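Local coordinates for alpha-1,3-glucanase (Bacillus circulans, PDB 5ZRU), which hydrolyses alpha-1,3-glucan, this chain being the GH87-type catalytic unit of a longer, probably secreted enzyme, at residues Tyr99-Lys104 with Pro150-Arg155; Ile222-Phe227 with Met248-Trp253; Gly374-Ala379 with Arg406-Ala411. One frame throughout, in Å; residues are numbered along the deposited sequence.

Contact 1 of 3, residues Tyr99-Lys104 with Pro150-Arg155; sequences YVNGVK and PGDTIR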
ATOM      1  N   TYR A  99      -5.341  -5.550 -27.479  1.00 12.42           N
ATOM      2  CA  TYR A  99      -4.848  -5.649 -28.847  1.00 16.62           C
ATOM      3  C   TYR A  99      -3.421  -5.130 -28.902  1.00 16.38           C
ATOM      4  O   TYR A  99      -3.085  -4.153 -28.234  1.00 15.14           O
ATOM      5  CB  TYR A  99      -5.716  -4.843 -29.837  1.00 16.41           C
ATOM      6  CG  TYR A  99      -7.141  -5.336 -29.965  1.00 18.21           C
ATOM      7  CD1 TYR A  99      -8.097  -5.012 -29.009  1.00 15.26           C
ATOM      8  CD2 TYR A  99      -7.534  -6.108 -31.048  1.00 19.21           C
ATOM      9  CE1 TYR A  99      -9.401  -5.458 -29.125  1.00 21.16           C
ATOM     10  CE2 TYR A  99      -8.838  -6.556 -31.176  1.00 21.94           C
ATOM     11  CZ  TYR A  99      -9.764  -6.226 -30.211  1.00 23.74           C
ATOM     12  OH  TYR A  99     -11.062  -6.667 -30.326  1.00 17.77           O
ATOM     13  N   VAL A 100      -2.581  -5.784 -29.698  1.00 17.13           N
ATOM     14  CA  VAL A 100      -1.231  -5.302 -29.965  1.00 13.92           C
ATOM     15  C   VAL A 100      -1.111  -5.084 -31.461  1.00 17.90           C
ATOM     16  O   VAL A 100      -1.294  -6.025 -32.243  1.00 16.62           O
ATOM     17  CB  VAL A 100      -0.158  -6.279 -29.469  1.00 18.92           C
ATOM     18  CG1 VAL A 100       1.224  -5.704 -29.749  1.00 18.10           C
ATOM     19  CG2 VAL A 100      -0.339  -6.537 -27.984  1.00 13.98           C
ATOM     20  N   ASN A 101      -0.816  -3.847 -31.854  1.00 15.40           N
ATOM     21  CA  ASN A 101      -0.706  -3.491 -33.269  1.00 22.66           C
ATOM     22  C   ASN A 101      -1.944  -3.943 -34.039  1.00 25.27           C
ATOM     23  O   ASN A 101      -1.863  -4.373 -35.193  1.00 24.35           O
ATOM     24  CB  ASN A 101       0.574  -4.078 -33.871  1.00 22.68           C
ATOM     25  CG  ASN A 101       1.820  -3.553 -33.189  1.00 18.69           C
ATOM     26  OD1 ASN A 101       1.906  -2.370 -32.873  1.00 20.46           O
ATOM     27  ND2 ASN A 101       2.793  -4.429 -32.960  1.00 17.39           N
ATOM     28  N   GLY A 102      -3.104  -3.862 -33.380  1.00 20.73           N
ATOM     29  CA  GLY A 102      -4.373  -4.196 -33.994  1.00 23.64           C
ATOM     30  C   GLY A 102      -4.769  -5.655 -33.919  1.00 21.78           C
ATOM     31  O   GLY A 102      -5.899  -5.991 -34.294  1.00 22.87           O
ATOM     32  N   VAL A 103      -3.885  -6.533 -33.462  1.00 17.01           N
ATOM     33  CA  VAL A 103      -4.180  -7.957 -33.361  1.00 18.43           C
ATOM     34  C   VAL A 103      -4.682  -8.252 -31.954  1.00 20.28           C
ATOM     35  O   VAL A 103      -4.048  -7.864 -30.968  1.00 17.01           O
ATOM     36  CB  VAL A 103      -2.934  -8.800 -33.681  1.00 23.44           C
ATOM     37  CG1 VAL A 103      -3.296 -10.275 -33.698  1.00 21.83           C
ATOM     38  CG2 VAL A 103      -2.307  -8.365 -35.002  1.00 26.77           C
ATOM     39  N   LYS A 104      -5.815  -8.944 -31.858  1.00 20.46           N
ATOM     40  CA  LYS A 104      -6.364  -9.304 -30.553  1.00 21.48           C
ATOM     41  C   LYS A 104      -5.436 -10.294 -29.855  1.00 21.97           C
ATOM     42  O   LYS A 104      -5.120 -11.359 -30.398  1.00 22.79           O
ATOM     43  CB  LYS A 104      -7.764  -9.888 -30.713  1.00 22.56           C
ATOM     44  CG  LYS A 104      -8.534 -10.038 -29.404  1.00 27.96           C
ATOM     45  CD  LYS A 104     -10.006 -10.333 -29.677  1.00 29.11           C
ATOM     46  CE  LYS A 104     -10.829 -10.331 -28.401  1.00 32.76           C
ATOM     47  NZ  LYS A 104     -10.409 -11.399 -27.461  1.00 29.29           N
ATOM     48  N   PRO A 150       9.482  -1.196 -28.523  1.00 16.00           N
ATOM     49  CA  PRO A 150       9.273   0.215 -28.879  1.00 17.28           C
ATOM     50  C   PRO A 150       8.562   0.357 -30.219  1.00 17.83           C
ATOM     51  O   PRO A 150       8.884  -0.328 -31.191  1.00 17.73           O
ATOM     52  CB  PRO A 150      10.698   0.775 -28.927  1.00 17.16           C
ATOM     53  CG  PRO A 150      11.449  -0.070 -27.935  1.00 20.32           C
ATOM     54  CD  PRO A 150      10.857  -1.452 -28.048  1.00 18.25           C
ATOM     55  N   GLY A 151       7.559   1.230 -30.258  1.00 18.03           N
ATOM     56  CA  GLY A 151       6.739   1.399 -31.432  1.00 17.18           C
ATOM     57  C   GLY A 151       5.485   0.551 -31.467  1.00 19.72           C
ATOM     58  O   GLY A 151       4.554   0.880 -32.213  1.00 17.25           O
ATOM     59  N   ASP A 152       5.435  -0.542 -30.704  1.00 21.39           N
ATOM     60  CA  ASP A 152       4.204  -1.315 -30.610  1.00 18.15           C
ATOM     61  C   ASP A 152       3.106  -0.453 -30.006  1.00 17.28           C
ATOM     62  O   ASP A 152       3.362   0.426 -29.184  1.00 17.58           O
ATOM     63  CB  ASP A 152       4.393  -2.560 -29.738  1.00 16.64           C
ATOM     64  CG  ASP A 152       5.127  -3.679 -30.447  1.00 24.98           C
ATOM     65  OD1 ASP A 152       5.291  -3.622 -31.693  1.00 21.17           O
ATOM     66  OD2 ASP A 152       5.552  -4.620 -29.745  1.00 21.94           O
ATOM     67  N   THR A 153       1.871  -0.707 -30.414  1.00 18.83           N
ATOM     68  CA  THR A 153       0.723  -0.093 -29.768  1.00 17.46           C
ATOM     69  C   THR A 153      -0.015  -1.168 -28.989  1.00 21.72           C
ATOM     70  O   THR A 153      -0.284  -2.248 -29.522  1.00 19.72           O
ATOM     71  CB  THR A 153      -0.211   0.568 -30.778  1.00 20.16           C
ATOM     72  OG1 THR A 153      -0.691  -0.419 -31.697  1.00 29.01           O
ATOM     73  CG2 THR A 153       0.530   1.662 -31.534  1.00 21.39           C
ATOM     74  N   ILE A 154      -0.307  -0.893 -27.723  1.00 15.68           N
ATOM     75  CA  ILE A 154      -1.131  -1.781 -26.915  1.00 12.27           C
ATOM     76  C   ILE A 154      -2.421  -1.039 -26.608  1.00 13.14           C
ATOM     77  O   ILE A 154      -2.400   0.117 -26.155  1.00 11.62           O
ATOM     78  CB  ILE A 154      -0.401  -2.255 -25.643  1.00 14.46           C
ATOM     79  CG1 ILE A 154      -1.336  -3.121 -24.777  1.00 15.09           C
ATOM     80  CG2 ILE A 154       0.207  -1.062 -24.902  1.00 12.30           C
ATOM     81  CD1 ILE A 154      -0.616  -3.922 -23.663  1.00 14.80           C
ATOM     82  N   ARG A 155      -3.541  -1.670 -26.939  1.00 14.44           N
ATOM     83  CA  ARG A 155      -4.857  -1.067 -26.808  1.00 12.48           C
ATOM     84  C   ARG A 155      -5.656  -1.877 -25.805  1.00 12.79           C
ATOM     85  O   ARG A 155      -5.667  -3.112 -25.874  1.00 13.88           O
ATOM     86  CB  ARG A 155      -5.594  -1.024 -28.153  1.00 13.03           C
ATOM     87  CG  ARG A 155      -7.048  -0.605 -28.028  1.00 15.29           C
ATOM     88  CD  ARG A 155      -7.785  -0.669 -29.359  1.00 17.40           C
ATOM     89  NE  ARG A 155      -7.216   0.236 -30.345  1.00 23.95           N
ATOM     90  CZ  ARG A 155      -7.870   0.667 -31.421  1.00 24.53           C
ATOM     91  NH1 ARG A 155      -9.124   0.285 -31.638  1.00 25.92           N
ATOM     92  NH2 ARG A 155      -7.273   1.480 -32.271  1.00 22.05           N
TER
HETATM   93  O   HOH W   1      -3.356  -2.208 -30.835  1.00 19.02           O
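A beta hairpin links strands 93-100 and 103-111, and strand 93-100, just before the turn, pairs with strand 153-157: Y99 with R155, V100 with I154. Y99 and R155 are an antiparallel hydrogen-bonded pair: Y99 N donates to R155 O at 2.9 Å, and R155 N donates to Y99 O at 2.8 Å. V100 and I154 form the next, non-hydrogen-bonded pair, with their side chains on the other face of the sheet. The CA of V100 makes a C-H...O contact with T153 O at 3.2 Å.

N101 N donates to T153 O at 2.9 Å, and the N101 side chain reaches to T153 and to D152 just before that strand. CG stands anti to the carbonyl carbon (chi1 -61°), setting the amide beside the backbone N, OD1 near T153 N and ND2 near D152. T153 N donates to N101 OD1 at 3.0 Å, from above the carbonyl plane. N101 ND2 donates to D152 OD1 at 2.9 Å in a nearly straight bond (178°). D152 OD1 lies in the amide plane, yet the N-H meets it from above the carboxylate plane; the amide and carboxylate planes are 71° apart. Bonds at both ends of the amide should fix its rotation. D152 OD2 accepts from Q149 N.

The guanidinium of R155 bonds to Q65 and Q157 and makes a cation-pi contact with Y63.

V100 to V103 form a type I' turn with N101 and G102 at its centre. This two-residue hairpin sits in a five-stranded antiparallel sheet of domain D1, consistent with the beta-sandwich of the galactose-binding clan.

Contact 2 of 3, residues Ile222-Phe227 with Met248-Trp253; sequences IPAGTF and MGAGIW. With PE5 (3,6,9,12,15,18,21,24-octaoxahexacosan-1-ol), chain C.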
ATOM      1  N   ILE A 222       8.649 -23.555  -4.600  1.00 10.06           N
ATOM      2  CA  ILE A 222       7.331 -23.596  -5.219  1.00 12.05           C
ATOM      3  C   ILE A 222       7.527 -23.294  -6.703  1.00 12.21           C
ATOM      4  O   ILE A 222       7.898 -22.165  -7.055  1.00  9.39           O
ATOM      5  CB  ILE A 222       6.358 -22.598  -4.575  1.00 11.33           C
ATOM      6  CG1 ILE A 222       6.271 -22.837  -3.068  1.00 12.23           C
ATOM      7  CG2 ILE A 222       4.954 -22.744  -5.196  1.00 10.13           C
ATOM      8  CD1 ILE A 222       5.540 -21.732  -2.322  1.00 11.44           C
ATOM      9  N   PRO A 223       7.318 -24.265  -7.604  1.00 10.12           N
ATOM     10  CA  PRO A 223       7.628 -24.028  -9.023  1.00 11.68           C
ATOM     11  C   PRO A 223       6.637 -23.085  -9.677  1.00 10.30           C
ATOM     12  O   PRO A 223       5.686 -22.629  -9.034  1.00 10.02           O
ATOM     13  CB  PRO A 223       7.547 -25.430  -9.641  1.00 16.60           C
ATOM     14  CG  PRO A 223       6.588 -26.144  -8.771  1.00 18.91           C
ATOM     15  CD  PRO A 223       6.860 -25.640  -7.365  1.00 16.65           C
ATOM     16  N   ALA A 224       6.859 -22.792 -10.956  1.00 11.17           N
ATOM     17  CA  ALA A 224       5.940 -21.936 -11.697  1.00 10.32           C
ATOM     18  C   ALA A 224       4.550 -22.556 -11.752  1.00 10.72           C
ATOM     19  O   ALA A 224       4.395 -23.776 -11.850  1.00 11.18           O
ATOM     20  CB  ALA A 224       6.455 -21.707 -13.119  1.00 12.46           C
ATOM     21  N   GLY A 225       3.537 -21.701 -11.709  1.00 11.09           N
ATOM     22  CA  GLY A 225       2.157 -22.126 -11.818  1.00 13.26           C
ATOM     23  C   GLY A 225       1.308 -21.543 -10.709  1.00 12.77           C
ATOM     24  O   GLY A 225       1.789 -20.890  -9.785  1.00 10.35           O
ATOM     25  N   THR A 226       0.009 -21.796 -10.827  1.00 13.27           N
ATOM     26  CA  THR A 226      -0.957 -21.360  -9.829  1.00 12.08           C
ATOM     27  C   THR A 226      -1.301 -22.523  -8.910  1.00 13.03           C
ATOM     28  O   THR A 226      -1.712 -23.593  -9.375  1.00 11.20           O
ATOM     29  CB  THR A 226      -2.228 -20.819 -10.484  1.00 14.52           C
ATOM     30  OG1 THR A 226      -1.906 -19.661 -11.263  1.00 13.53           O
ATOM     31  CG2 THR A 226      -3.256 -20.437  -9.412  1.00 12.07           C
ATOM     32  N   PHE A 227      -1.135 -22.303  -7.607  1.00  9.22           N
ATOM     33  CA  PHE A 227      -1.480 -23.272  -6.581  1.00  9.99           C
ATOM     34  C   PHE A 227      -2.610 -22.709  -5.734  1.00 13.72           C
ATOM     35  O   PHE A 227      -2.641 -21.506  -5.452  1.00 12.24           O
ATOM     36  CB  PHE A 227      -0.257 -23.592  -5.734  1.00 10.70           C
ATOM     37  CG  PHE A 227       0.848 -24.195  -6.531  1.00 12.55           C
ATOM     38  CD1 PHE A 227       0.939 -25.569  -6.682  1.00 11.38           C
ATOM     39  CD2 PHE A 227       1.764 -23.380  -7.190  1.00 11.60           C
ATOM     40  CE1 PHE A 227       1.959 -26.130  -7.435  1.00 12.00           C
ATOM     41  CE2 PHE A 227       2.769 -23.928  -7.955  1.00 13.10           C
ATOM     42  CZ  PHE A 227       2.869 -25.308  -8.077  1.00 13.25           C
ATOM     43  N   MET A 248      10.896 -20.348  -1.496  1.00  7.22           N
ATOM     44  CA  MET A 248      11.162 -19.544  -2.679  1.00  8.51           C
ATOM     45  C   MET A 248      10.319 -20.039  -3.841  1.00  9.38           C
ATOM     46  O   MET A 248      10.299 -21.241  -4.122  1.00  9.88           O
ATOM     47  CB  MET A 248      12.647 -19.588  -3.075  1.00 10.61           C
ATOM     48  CG  MET A 248      13.011 -18.584  -4.177  1.00  8.34           C
ATOM     49  SD  MET A 248      14.678 -18.843  -4.843  1.00 15.71           S
ATOM     50  CE  MET A 248      14.410 -20.313  -5.825  1.00 11.21           C
ATOM     51  N   GLY A 249       9.648 -19.112  -4.525  1.00  7.45           N
ATOM     52  CA  GLY A 249       8.911 -19.433  -5.727  1.00  8.72           C
ATOM     53  C   GLY A 249       9.763 -19.217  -6.964  1.00 10.09           C
ATOM     54  O   GLY A 249      10.959 -18.927  -6.894  1.00  9.87           O
ATOM     55  N   ALA A 250       9.118 -19.335  -8.124  1.00  8.90           N
ATOM     56  CA  ALA A 250       9.816 -19.152  -9.393  1.00 10.02           C
ATOM     57  C   ALA A 250       9.789 -17.708  -9.894  1.00 10.05           C
ATOM     58  O   ALA A 250      10.314 -17.431 -10.980  1.00  9.07           O
ATOM     59  CB  ALA A 250       9.223 -20.076 -10.465  1.00  9.68           C
ATOM     60  N   GLY A 251       9.213 -16.785  -9.131  1.00  9.81           N
ATOM     61  CA  GLY A 251       9.132 -15.391  -9.541  1.00  9.33           C
ATOM     62  C   GLY A 251       7.724 -14.841  -9.389  1.00  9.53           C
ATOM     63  O   GLY A 251       6.730 -15.561  -9.517  1.00  7.81           O
ATOM     64  N   ILE A 252       7.633 -13.536  -9.114  1.00  7.99           N
ATOM     65  CA  ILE A 252       6.306 -12.937  -8.962  1.00  8.43           C
ATOM     66  C   ILE A 252       5.485 -13.035 -10.241  1.00 10.52           C
ATOM     67  O   ILE A 252       4.256 -12.906 -10.195  1.00  9.46           O
ATOM     68  CB  ILE A 252       6.396 -11.463  -8.495  1.00  9.71           C
ATOM     69  CG1 ILE A 252       7.067 -10.578  -9.561  1.00 10.39           C
ATOM     70  CG2 ILE A 252       7.101 -11.380  -7.142  1.00  9.07           C
ATOM     71  CD1 ILE A 252       7.065  -9.070  -9.203  1.00  8.38           C
ATOM     72  N   TRP A 253       6.126 -13.258 -11.388  1.00 10.23           N
ATOM     73  CA  TRP A 253       5.414 -13.425 -12.649  1.00 12.02           C
ATOM     74  C   TRP A 253       5.148 -14.887 -12.993  1.00 11.58           C
ATOM     75  O   TRP A 253       4.581 -15.160 -14.055  1.00 13.57           O
ATOM     76  CB  TRP A 253       6.203 -12.755 -13.793  1.00  9.95           C
ATOM     77  CG  TRP A 253       6.093 -11.238 -13.758  1.00 11.35           C
ATOM     78  CD1 TRP A 253       7.008 -10.354 -13.249  1.00  8.82           C
ATOM     79  CD2 TRP A 253       4.989 -10.449 -14.228  1.00 11.14           C
ATOM     80  NE1 TRP A 253       6.540  -9.062 -13.383  1.00 11.15           N
ATOM     81  CE2 TRP A 253       5.304  -9.095 -13.977  1.00  8.56           C
ATOM     82  CE3 TRP A 253       3.761 -10.758 -14.832  1.00 11.53           C
ATOM     83  CZ2 TRP A 253       4.439  -8.046 -14.319  1.00  9.61           C
ATOM     84  CZ3 TRP A 253       2.895  -9.705 -15.179  1.00 10.64           C
ATOM     85  CH2 TRP A 253       3.244  -8.372 -14.917  1.00 10.50           C
TER
HETATM   86  C48 PE5 C 601     -10.708 -17.299  -6.312  1.00 21.35           C
HETATM   87  C50 PE5 C 601     -11.001 -15.822  -6.029  1.00 21.41           C
HETATM   88  O1  PE5 C 601     -12.108 -15.397  -6.780  1.00 28.07           O
HETATM   89  C1  PE5 C 601     -12.510 -14.076  -6.544  1.00 25.78           C
HETATM   90  C2  PE5 C 601     -13.586 -13.648  -7.547  1.00 22.90           C
HETATM   91  O2  PE5 C 601     -13.048 -13.632  -8.839  1.00 21.48           O
HETATM   92  C3  PE5 C 601     -13.959 -13.401  -9.875  1.00 23.37           C
HETATM   93  C4  PE5 C 601     -13.236 -13.480 -11.226  1.00 22.27           C
HETATM   94  O3  PE5 C 601     -12.171 -12.568 -11.253  1.00 27.46           O
HETATM   95  C5  PE5 C 601     -11.466 -12.464 -12.461  1.00 20.78           C
HETATM   96  C6  PE5 C 601      -9.952 -12.523 -12.209  1.00 31.37           C
HETATM   97  O4  PE5 C 601      -9.408 -11.254 -11.955  1.00 30.13           O
HETATM   98  C7  PE5 C 601      -8.427 -11.195 -10.950  1.00 27.79           C
HETATM   99  C8  PE5 C 601      -7.320 -12.216 -11.220  1.00 30.45           C
HETATM  100  O5  PE5 C 601      -6.564 -12.396 -10.065  1.00 33.05           O
HETATM  101  C9  PE5 C 601      -5.690 -13.492 -10.096  1.00 30.07           C
HETATM  102  C10 PE5 C 601      -4.269 -12.977 -10.276  1.00 27.79           C
HETATM  103  O6  PE5 C 601      -3.687 -13.606 -11.379  1.00 27.56           O
HETATM  104  C11 PE5 C 601      -2.601 -12.925 -11.935  1.00 27.21           C
HETATM  105  C12 PE5 C 601      -2.235 -13.532 -13.282  1.00 25.99           C
HETATM  106  O7  PE5 C 601      -0.934 -14.017 -13.166  1.00 24.43           O
HETATM  107  C13 PE5 C 601      -0.123 -13.817 -14.287  1.00 21.91           C
HETATM  108  C14 PE5 C 601       0.963 -14.890 -14.287  1.00 23.80           C
HETATM  109  O8  PE5 C 601       0.406 -16.076 -13.795  1.00 25.64           O
HETATM  110  C15 PE5 C 601       1.289 -17.159 -13.662  1.00 24.84           C
HETATM  111  C16 PE5 C 601       0.845 -18.296 -14.593  1.00 22.55           C
HETATM  112  O52 PE5 C 601       0.272 -19.345 -13.862  1.00 32.17           O
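One clear backbone hydrogen bond joins I222 to M248, and the segments diverge after A224 and A250, where the A250 methyl lies against A224. I222 N donates to M248 O at 2.9 Å, at an N-H...O angle of 165°. The donor is tilted 27° from the carbonyl plane. One step on, G249 CA makes a C-H...O contact with I222 O at 3.2 Å. Strands 220-222 and 245-249 run parallel here, as neighbouring coils of the beta-helix expected of this pectate-lyase-like domain.

A250 points its CB toward the other segment. This methyl sits 3.6 Å from A224 N and 4.2 Å from A224 CB, an apolar touch at the bend after P223. T255 completes the polar side: its OG1 bonds to both I222 O and A250 N. The side chain of I222 packs on I257 and I282.

Farther along, T226 and W253 border a bound PE5 molecule. T226 OG1 makes a weak hydrogen bond with PE5 O52 at 3.4 Å, and W253 O is 3.6 Å from PE5 C14.

Little polar chemistry crosses directly between the segments. One clear backbone bond, a C-H...O contact and a small methyl contact join them, and the T255 hydroxyl links them from a third segment.

Contact 3 of 3, residues Gly374-Ala379 with Arg406-Ala411; sequences GDDGLA and RAAGIA. With CA (calcium ion), chain J.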
ATOM      1  N   GLY A 374      -6.168   0.344   2.130  1.00  8.72           N
ATOM      2  CA  GLY A 374      -7.308   0.918   2.826  1.00  8.26           C
ATOM      3  C   GLY A 374      -7.090   1.327   4.265  1.00 10.01           C
ATOM      4  O   GLY A 374      -8.047   1.426   5.045  1.00  9.20           O
ATOM      5  N   ASP A 375      -5.833   1.571   4.617  1.00  8.30           N
ATOM      6  CA  ASP A 375      -5.431   2.123   5.904  1.00  9.72           C
ATOM      7  C   ASP A 375      -3.988   2.582   5.703  1.00 10.78           C
ATOM      8  O   ASP A 375      -3.533   2.698   4.558  1.00 10.50           O
ATOM      9  CB  ASP A 375      -5.641   1.082   7.021  1.00 10.79           C
ATOM     10  CG  ASP A 375      -5.983   1.712   8.369  1.00 18.66           C
ATOM     11  OD1 ASP A 375      -5.213   2.562   8.846  1.00 15.88           O
ATOM     12  OD2 ASP A 375      -7.021   1.344   8.955  1.00 31.68           O
ATOM     13  N   ASP A 376      -3.258   2.841   6.785  1.00 10.48           N
ATOM     14  CA  ASP A 376      -1.894   3.342   6.615  1.00  9.07           C
ATOM     15  C   ASP A 376      -1.089   2.418   5.708  1.00 10.43           C
ATOM     16  O   ASP A 376      -1.117   1.196   5.873  1.00  9.40           O
ATOM     17  CB  ASP A 376      -1.192   3.467   7.965  1.00  9.20           C
ATOM     18  CG  ASP A 376      -1.847   4.487   8.864  1.00 10.58           C
ATOM     19  OD1 ASP A 376      -1.881   5.677   8.485  1.00 11.51           O
ATOM     20  OD2 ASP A 376      -2.336   4.092   9.943  1.00 12.92           O
ATOM     21  N   GLY A 377      -0.370   3.008   4.757  1.00  9.62           N
ATOM     22  CA  GLY A 377       0.427   2.218   3.831  1.00  9.52           C
ATOM     23  C   GLY A 377       1.499   1.445   4.573  1.00  9.26           C
ATOM     24  O   GLY A 377       1.580   0.218   4.489  1.00 10.12           O
ATOM     25  N   LEU A 378       2.313   2.175   5.328  1.00  7.54           N
ATOM     26  CA  LEU A 378       3.353   1.606   6.176  1.00  8.35           C
ATOM     27  C   LEU A 378       3.195   2.212   7.561  1.00  9.15           C
ATOM     28  O   LEU A 378       3.219   3.439   7.706  1.00 10.49           O
ATOM     29  CB  LEU A 378       4.749   1.905   5.615  1.00  9.02           C
ATOM     30  CG  LEU A 378       5.012   1.521   4.151  1.00  8.84           C
ATOM     31  CD1 LEU A 378       6.385   2.024   3.730  1.00  6.00           C
ATOM     32  CD2 LEU A 378       4.903   0.006   3.940  1.00  8.81           C
ATOM     33  N   ALA A 379       3.041   1.369   8.573  1.00  9.08           N
ATOM     34  CA  ALA A 379       2.759   1.880   9.908  1.00  9.62           C
ATOM     35  C   ALA A 379       3.575   1.145  10.959  1.00  9.89           C
ATOM     36  O   ALA A 379       3.836  -0.054  10.833  1.00  7.96           O
ATOM     37  CB  ALA A 379       1.270   1.744  10.252  1.00  7.96           C
ATOM     38  N   ARG A 406      -7.226   5.587   2.655  1.00 10.44           N
ATOM     39  CA  ARG A 406      -7.596   5.861   4.035  1.00  7.69           C
ATOM     40  C   ARG A 406      -6.326   6.126   4.825  1.00  9.83           C
ATOM     41  O   ARG A 406      -5.298   5.487   4.582  1.00 12.05           O
ATOM     42  CB  ARG A 406      -8.368   4.691   4.655  1.00  8.25           C
ATOM     43  CG  ARG A 406      -8.699   4.911   6.127  1.00 12.08           C
ATOM     44  CD  ARG A 406      -9.504   3.765   6.705  1.00 14.04           C
ATOM     45  NE  ARG A 406      -9.856   4.050   8.088  1.00 16.41           N
ATOM     46  CZ  ARG A 406     -10.644   3.282   8.827  1.00 21.50           C
ATOM     47  NH1 ARG A 406     -11.159   2.177   8.310  1.00 15.72           N
ATOM     48  NH2 ARG A 406     -10.913   3.622  10.086  1.00 19.25           N
ATOM     49  N   ALA A 407      -6.403   7.068   5.759  1.00  8.63           N
ATOM     50  CA  ALA A 407      -5.299   7.346   6.701  1.00 10.75           C
ATOM     51  C   ALA A 407      -4.095   7.851   5.895  1.00 10.67           C
ATOM     52  O   ALA A 407      -4.261   8.706   5.014  1.00  9.39           O
ATOM     53  CB  ALA A 407      -5.029   6.126   7.581  1.00  9.97           C
ATOM     54  N   ALA A 408      -2.876   7.377   6.170  1.00  8.90           N
ATOM     55  CA  ALA A 408      -1.684   8.015   5.623  1.00 10.31           C
ATOM     56  C   ALA A 408      -0.795   7.017   4.892  1.00  9.43           C
ATOM     57  O   ALA A 408      -0.839   5.812   5.135  1.00  9.71           O
ATOM     58  CB  ALA A 408      -0.872   8.702   6.727  1.00 10.69           C
ATOM     59  N   GLY A 409       0.053   7.542   4.003  1.00  9.40           N
ATOM     60  CA  GLY A 409       1.043   6.690   3.363  1.00  9.37           C
ATOM     61  C   GLY A 409       2.017   6.069   4.351  1.00  8.91           C
ATOM     62  O   GLY A 409       2.340   4.879   4.258  1.00  8.20           O
ATOM     63  N   ILE A 410       2.502   6.864   5.307  1.00  6.31           N
ATOM     64  CA  ILE A 410       3.429   6.405   6.338  1.00  7.76           C
ATOM     65  C   ILE A 410       2.945   6.937   7.674  1.00  8.21           C
ATOM     66  O   ILE A 410       2.568   8.109   7.772  1.00  8.59           O
ATOM     67  CB  ILE A 410       4.872   6.886   6.071  1.00  9.15           C
ATOM     68  CG1 ILE A 410       5.398   6.297   4.760  1.00  8.63           C
ATOM     69  CG2 ILE A 410       5.783   6.557   7.265  1.00  8.69           C
ATOM     70  CD1 ILE A 410       6.818   6.728   4.424  1.00 10.34           C
ATOM     71  N   ALA A 411       2.965   6.089   8.707  1.00  6.75           N
ATOM     72  CA  ALA A 411       2.502   6.512  10.026  1.00  8.12           C
ATOM     73  C   ALA A 411       3.359   5.915  11.136  1.00 11.27           C
ATOM     74  O   ALA A 411       3.720   4.734  11.085  1.00  9.67           O
ATOM     75  CB  ALA A 411       1.040   6.109  10.254  1.00 10.49           C
TER
HETATM   76 CA    CA J 608      -4.235   0.616  10.249  1.00 21.59          CA
HETATM   77  O   HOH W   2     -10.589   0.606   5.857  1.00 13.78           O
HETATM   78  O   HOH W   3      -5.773  -1.061  10.518  1.00 32.06           O
HETATM   79  O   HOH W   4      -2.513   1.669  10.681  1.00 15.34           O
HETATM   80  O   HOH W   5      -5.482   1.847  11.512  1.00 24.87           O
HETATM   81  O   HOH W   6      -4.255  -0.633  12.163  1.00 30.56           O
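D376 has CG anti to its carbonyl carbon (chi1 -64°), and this carries its carboxylate across to the segment at A407, A408 and A411. R406 runs extended, with CG anti to the backbone N (chi1 177°), and lies alongside D375.

A408 N donates to D376 OD1 at 3.0 Å, on the anti side and out of the carboxylate plane. The methyls of A407 and A411 press on the same carboxylate, with A407 CB 3.3 Å from D376 OD1. D376 OD2 forms a salt bridge with R435 and accepts from a calcium-bound water. A leucine in place of D376 would probably leave A408 N and R435 without their acceptor and that water without its protein partner.

D375 OD1 binds the calcium ion at 2.6 Å, together with D352 and four waters. It also accepts from D376 N through its anti lone pair. D375 OD2 lies over one face of the R406 guanidinium, 4.0 Å from NE: opposite charges close together, but no N-H points at it, so not a salt bridge. Water 2 links R406 NH1 to G374 O.

The backbones continue in parallel: G377 N donates to A408 O at 2.9 Å, L378 N to G409 O at 2.9 Å, and A411 N to L378 O at 2.8 Å. Such in-register stacking of successive coils marks a parallel beta-helix, which here carries a calcium site on its wall.

The three contacts follow one another along the chain, and none encloses or crosses another. Contact 1 comes first. It closes a loop of 45 residues, rich in strand, within domain D1. The chain then enters domain D2. Contact 2 closes 20 residues, about one coil near the start of the parallel stack. Contact 3 closes 26 residues, a later coil, closer to the centre of the molecule. Contacts 2 and 3 thus join neighbouring coils of the same solenoid, their centres 29 Å apart. Contact 1 ties strands of the separate antiparallel domain, with its nearest atoms about 11 Å from contact 2 and about 27 Å from contact 3.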